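Local coordinates for sortase family protein (Streptococcus agalactiae, PDB 4D7W), which probably acts as a class C sortase, a cysteine transpeptidase that joins pilin subunits during assembly of the type 2B pilus in this Gram-positive bacterium, at residues T143-Q148 / H189-D194; D147-V152 / H182-R187. All coordinates share one frame; numbering follows the deposited sequence.

How the contacts relate
Both contacts lie between the same two antiparallel strands, 140-152 and 182-191, which are neighbours in the curved sheet of the sortase beta-barrel. Contact 1 (143-148 with 189-194) takes the middle of strand 140-152 and the end of 182-191 with the loop after it. Contact 2 (147-152 with 182-187) takes the end of 140-152 and the start and middle of 182-191, and the two centres are 16 Å apart. Asp147 and Gln148 belong to both. Here a beta bulge sets them opposite Arg187, and Asp147 ties His189 of contact 1 to Arg187 of contact 2. Strand 167-175, between the two in sequence, pairs with the other edge of 182-191, so this seam builds one continuous part of the barrel wall.

Contact 1: T143-Q148 / H189-D194; sequences TYQVDQ and HRVPND
Asp147 and His189 each set CG between their backbone N and carbonyl carbon (chi1 70° and 59°), and these turns bring carboxylate and imidazole together. His189 ND1 donates to Asp147 OD2 at 2.8 Å, close to the ring plane but on the anti side of the carboxylate, 31° out of its plane. The other carboxylate oxygen is engaged by Arg187. Gln145 lies alongside the imidazole, pointing the same way, and a water binds His189 NE2. Gln145 and His189 form a hydrogen-bonded antiparallel pair between strands 140-152 and 182-191 of the sortase beta-barrel, Gln145 N reaching His189 O at 2.9 Å. On the same face, the CG2 methyls of Thr143 and Val191 meet at 3.6 Å. Thr143 OG1 donates to Asn193 OD1 at 2.6 Å, and a water bound to Thr143 N, Arg190 NE, Val191 O and Asn193 OD1 joins the loop after strand 182-191 to the strand beside it. On the opposite face the Tyr144 ring packs obliquely on Arg190, CZ to CD 3.7 Å, while Tyr144 OH and Arg190 NH1 both bind Asp167. Strand 140-152 is flanked on its far side by strand 132-137, which Thr143 and Val146 touch, and Tyr168 of strand 167-175 packs against Asp147 and His189.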
# COMPACT_ATOMS: atom_id res chain seq x y z
N THR A 143 2.41 2.52 10.94
CA THR A 143 1.07 2.28 11.46
C THR A 143 0.07 3.31 10.96
O THR A 143 0.36 4.51 10.94
CB THR A 143 1.06 2.28 12.98
OG1 THR A 143 2.14 1.46 13.45
CG2 THR A 143 -0.28 1.77 13.51
N TYR A 144 -1.11 2.83 10.57
CA TYR A 144 -2.17 3.68 10.07
C TYR A 144 -3.46 3.38 10.82
O TYR A 144 -3.70 2.24 11.20
CB TYR A 144 -2.36 3.51 8.54
CG TYR A 144 -1.24 4.19 7.80
CD1 TYR A 144 -0.03 3.54 7.59
CD2 TYR A 144 -1.36 5.51 7.36
CE1 TYR A 144 1.04 4.19 6.95
CE2 TYR A 144 -0.32 6.16 6.72
CZ TYR A 144 0.88 5.49 6.51
OH TYR A 144 1.92 6.13 5.89
N GLN A 145 -4.27 4.41 11.02
CA GLN A 145 -5.49 4.28 11.80
C GLN A 145 -6.70 4.74 10.98
O GLN A 145 -6.68 5.84 10.41
CB GLN A 145 -5.37 5.08 13.10
CG GLN A 145 -6.67 5.27 13.82
CD GLN A 145 -6.52 6.15 15.03
OE1 GLN A 145 -7.13 7.20 15.12
NE2 GLN A 145 -5.70 5.71 15.96
N VAL A 146 -7.74 3.91 10.91
CA VAL A 146 -8.88 4.24 10.07
C VAL A 146 -9.51 5.53 10.53
O VAL A 146 -9.80 5.68 11.72
CB VAL A 146 -9.94 3.13 10.08
CG1 VAL A 146 -11.12 3.51 9.18
CG2 VAL A 146 -9.34 1.83 9.62
N ASP A 147 -9.71 6.47 9.62
CA ASP A 147 -10.38 7.71 9.99
C ASP A 147 -11.48 8.07 9.02
O ASP A 147 -12.21 9.02 9.26
CB ASP A 147 -9.37 8.87 10.12
CG ASP A 147 -8.78 9.33 8.77
OD1 ASP A 147 -9.28 8.97 7.68
OD2 ASP A 147 -7.79 10.09 8.81
N GLN A 148 -11.60 7.33 7.92
CA GLN A 148 -12.70 7.59 6.98
C GLN A 148 -13.01 6.38 6.11
O GLN A 148 -12.11 5.77 5.53
CB GLN A 148 -12.33 8.79 6.08
CG GLN A 148 -13.45 9.22 5.14
CD GLN A 148 -13.02 10.35 4.21
OE1 GLN A 148 -13.18 11.52 4.54
NE2 GLN A 148 -12.47 9.99 3.05
N HIS A 189 -4.83 7.39 8.69
CA HIS A 189 -3.71 8.34 8.77
C HIS A 189 -2.60 7.76 9.61
O HIS A 189 -2.85 6.92 10.47
CB HIS A 189 -4.15 9.69 9.34
CG HIS A 189 -4.74 9.60 10.72
ND1 HIS A 189 -6.10 9.53 10.94
CD2 HIS A 189 -4.16 9.59 11.94
CE1 HIS A 189 -6.33 9.47 12.24
NE2 HIS A 189 -5.17 9.50 12.87
N ARG A 190 -1.37 8.21 9.36
CA ARG A 190 -0.20 7.77 10.12
C ARG A 190 -0.33 8.07 11.60
O ARG A 190 -0.64 9.20 12.00
CB ARG A 190 1.06 8.45 9.59
CG ARG A 190 2.33 7.88 10.18
CD ARG A 190 2.81 6.67 9.41
NE ARG A 190 4.19 6.39 9.81
CZ ARG A 190 5.25 6.96 9.26
NH1 ARG A 190 5.10 7.84 8.27
NH2 ARG A 190 6.47 6.65 9.69
N VAL A 191 -0.07 7.06 12.43
CA VAL A 191 -0.04 7.23 13.88
C VAL A 191 1.25 6.59 14.36
O VAL A 191 1.86 5.85 13.62
CB VAL A 191 -1.28 6.59 14.58
CG1 VAL A 191 -2.54 7.28 14.14
CG2 VAL A 191 -1.38 5.10 14.27
N PRO A 192 1.68 6.90 15.60
CA PRO A 192 2.90 6.27 16.16
C PRO A 192 2.78 4.74 16.25
O PRO A 192 1.68 4.23 16.46
CB PRO A 192 3.01 6.90 17.56
CG PRO A 192 2.29 8.19 17.46
CD PRO A 192 1.15 7.95 16.48
N ASN A 193 3.89 4.03 16.09
CA ASN A 193 3.87 2.57 16.28
C ASN A 193 3.55 2.16 17.72
O ASN A 193 3.87 2.88 18.67
CB ASN A 193 5.21 1.95 15.87
CG ASN A 193 5.49 2.11 14.41
OD1 ASN A 193 4.56 2.34 13.62
ND2 ASN A 193 6.75 1.98 14.02
N ASP A 194 2.93 1.00 17.87
CA ASP A 194 2.73 0.44 19.20
C ASP A 194 4.03 -0.17 19.73
O ASP A 194 4.59 0.31 20.72
CB ASP A 194 1.63 -0.61 19.18
CG ASP A 194 1.10 -0.93 20.56
OD1 ASP A 194 1.03 0.00 21.39
OD2 ASP A 194 0.77 -2.10 20.81
O HOH W 1 3.77 4.72 12.24
O HOH W 2 1.73 -0.66 15.57
O HOH W 3 -4.98 9.88 15.64

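Contact 2: D147-V152 / H182-R187; sequences DQIRTV and HRLLVR. With EDO (1,2-ethanediol), chain B.
Arg187 O is gripped by two consecutive amides, Asp147 N at 2.9 Å in the carbonyl plane and Gln148 N at 3.2 Å, tilted from it: a classic beta bulge. Arg187 N returns a bond to Gln148 O, and beyond the bulge regular antiparallel pairing links Arg150 with Leu185 and Val152 with Arg183. The Arg187 side chain runs extended until it bends at chi3 (76°), which swings the guanidinium across the bulge toward Asp147 and Gln148. There NE makes a salt bridge to the syn lone pair of Asp147 OD1 at 3.0 Å, with NH2 adding a weak bond to the same oxygen, though the carboxylate plane stands 78° from the guanidinium. NH1 meets O2 of a 1,2-ethanediol at 2.8 Å, probably a crystallisation additive. The Gln148 amide stacks over one face of this guanidinium, planes 29° apart, and the Arg150 guanidinium lies over the amide's other face, so the amide sits between two arginines. Farther along this face the Val152 and Leu185 side chains meet at about a right angle, CG2 to CD1 3.9 Å. On the opposite face Ile149 CG2 lies beside Leu184 CD1, also 3.9 Å apart, and Thr151 CG2 reaches His182 CB at 3.7 Å. Along its other edge strand 182-191 bonds to strand 167-175, where Tyr168 makes a cation-pi contact with Arg187 and Cys174 touches Arg183; in sortases this strand pair generally carries the active-site cysteine and arginine. The loop at Asp159 packs on Gln148, Val152 and Leu185, while Leu124 meets Val186.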
# COMPACT_ATOMS: atom_id res chain seq x y z
N ASP A 147 -9.71 6.47 9.62
CA ASP A 147 -10.38 7.71 9.99
C ASP A 147 -11.48 8.07 9.02
O ASP A 147 -12.21 9.02 9.26
CB ASP A 147 -9.37 8.87 10.12
CG ASP A 147 -8.78 9.33 8.77
OD1 ASP A 147 -9.28 8.97 7.68
OD2 ASP A 147 -7.79 10.09 8.81
N GLN A 148 -11.60 7.33 7.92
CA GLN A 148 -12.70 7.59 6.98
C GLN A 148 -13.01 6.38 6.11
O GLN A 148 -12.11 5.77 5.53
CB GLN A 148 -12.33 8.79 6.08
CG GLN A 148 -13.45 9.22 5.14
CD GLN A 148 -13.02 10.35 4.21
OE1 GLN A 148 -13.18 11.52 4.54
NE2 GLN A 148 -12.47 9.99 3.05
N ILE A 149 -14.29 6.03 6.01
CA ILE A 149 -14.72 4.91 5.19
C ILE A 149 -15.76 5.37 4.17
O ILE A 149 -16.80 5.88 4.56
CB ILE A 149 -15.31 3.78 6.05
CG1 ILE A 149 -14.29 3.35 7.11
CG2 ILE A 149 -15.70 2.60 5.17
CD1 ILE A 149 -14.81 2.36 8.13
N ARG A 150 -15.47 5.23 2.88
CA ARG A 150 -16.39 5.70 1.83
C ARG A 150 -16.62 4.65 0.76
O ARG A 150 -15.70 3.91 0.39
CB ARG A 150 -15.87 6.97 1.15
CG ARG A 150 -15.63 8.16 2.04
CD ARG A 150 -16.69 9.22 1.81
NE ARG A 150 -16.44 10.43 2.60
CZ ARG A 150 -16.63 10.53 3.91
NH1 ARG A 150 -17.06 9.48 4.60
NH2 ARG A 150 -16.37 11.67 4.54
N THR A 151 -17.85 4.61 0.26
CA THR A 151 -18.20 3.82 -0.91
C THR A 151 -18.51 4.74 -2.08
O THR A 151 -19.34 5.64 -1.97
CB THR A 151 -19.39 2.92 -0.61
OG1 THR A 151 -19.05 2.07 0.48
CG2 THR A 151 -19.75 2.06 -1.83
N VAL A 152 -17.83 4.53 -3.21
CA VAL A 152 -17.86 5.47 -4.32
C VAL A 152 -17.93 4.75 -5.65
O VAL A 152 -17.59 3.58 -5.75
CB VAL A 152 -16.61 6.39 -4.31
CG1 VAL A 152 -16.46 7.07 -2.95
CG2 VAL A 152 -15.33 5.61 -4.67
N HIS A 182 -19.13 -0.86 -7.13
CA HIS A 182 -18.54 0.28 -6.45
C HIS A 182 -17.18 -0.03 -5.87
O HIS A 182 -16.71 -1.16 -5.92
CB HIS A 182 -19.46 0.76 -5.33
CG HIS A 182 -20.70 1.42 -5.82
ND1 HIS A 182 -21.62 0.76 -6.60
CD2 HIS A 182 -21.15 2.69 -5.67
CE1 HIS A 182 -22.61 1.59 -6.90
NE2 HIS A 182 -22.34 2.77 -6.35
N ARG A 183 -16.57 0.99 -5.28
CA ARG A 183 -15.29 0.80 -4.61
C ARG A 183 -15.44 1.19 -3.16
O ARG A 183 -15.99 2.25 -2.82
CB ARG A 183 -14.20 1.62 -5.30
CG ARG A 183 -14.02 1.29 -6.80
CD ARG A 183 -13.60 -0.18 -7.02
NE ARG A 183 -13.53 -0.57 -8.44
CZ ARG A 183 -14.42 -1.33 -9.07
NH1 ARG A 183 -15.48 -1.80 -8.42
NH2 ARG A 183 -14.26 -1.63 -10.35
N LEU A 184 -14.99 0.30 -2.29
CA LEU A 184 -14.92 0.59 -0.87
C LEU A 184 -13.54 1.19 -0.56
O LEU A 184 -12.51 0.57 -0.85
CB LEU A 184 -15.15 -0.69 -0.05
CG LEU A 184 -15.00 -0.52 1.46
CD1 LEU A 184 -16.06 0.44 1.99
CD2 LEU A 184 -15.08 -1.87 2.14
N LEU A 185 -13.51 2.40 -0.01
CA LEU A 185 -12.24 3.06 0.32
C LEU A 185 -12.09 3.20 1.82
O LEU A 185 -12.88 3.88 2.45
CB LEU A 185 -12.15 4.44 -0.32
CG LEU A 185 -12.59 4.63 -1.77
CD1 LEU A 185 -12.40 6.08 -2.18
CD2 LEU A 185 -11.81 3.70 -2.66
N VAL A 186 -11.07 2.58 2.39
CA VAL A 186 -10.84 2.69 3.82
C VAL A 186 -9.58 3.52 4.04
O VAL A 186 -8.47 3.01 3.88
CB VAL A 186 -10.71 1.30 4.48
CG1 VAL A 186 -10.41 1.43 5.96
CG2 VAL A 186 -12.01 0.47 4.25
N ARG A 187 -9.75 4.80 4.35
CA ARG A 187 -8.62 5.72 4.59
C ARG A 187 -8.14 5.69 6.03
O ARG A 187 -8.94 5.74 6.97
CB ARG A 187 -9.00 7.15 4.23
CG ARG A 187 -7.80 8.09 4.08
CD ARG A 187 -8.27 9.50 3.79
NE ARG A 187 -8.78 10.16 4.99
CZ ARG A 187 -9.34 11.36 5.00
NH1 ARG A 187 -9.49 12.03 3.87
NH2 ARG A 187 -9.76 11.90 6.14
C1 EDO B . -8.38 13.57 -0.23
O1 EDO B . -8.64 12.87 -1.45
C2 EDO B . -7.80 12.59 0.78
O2 EDO B . -8.82 11.68 1.17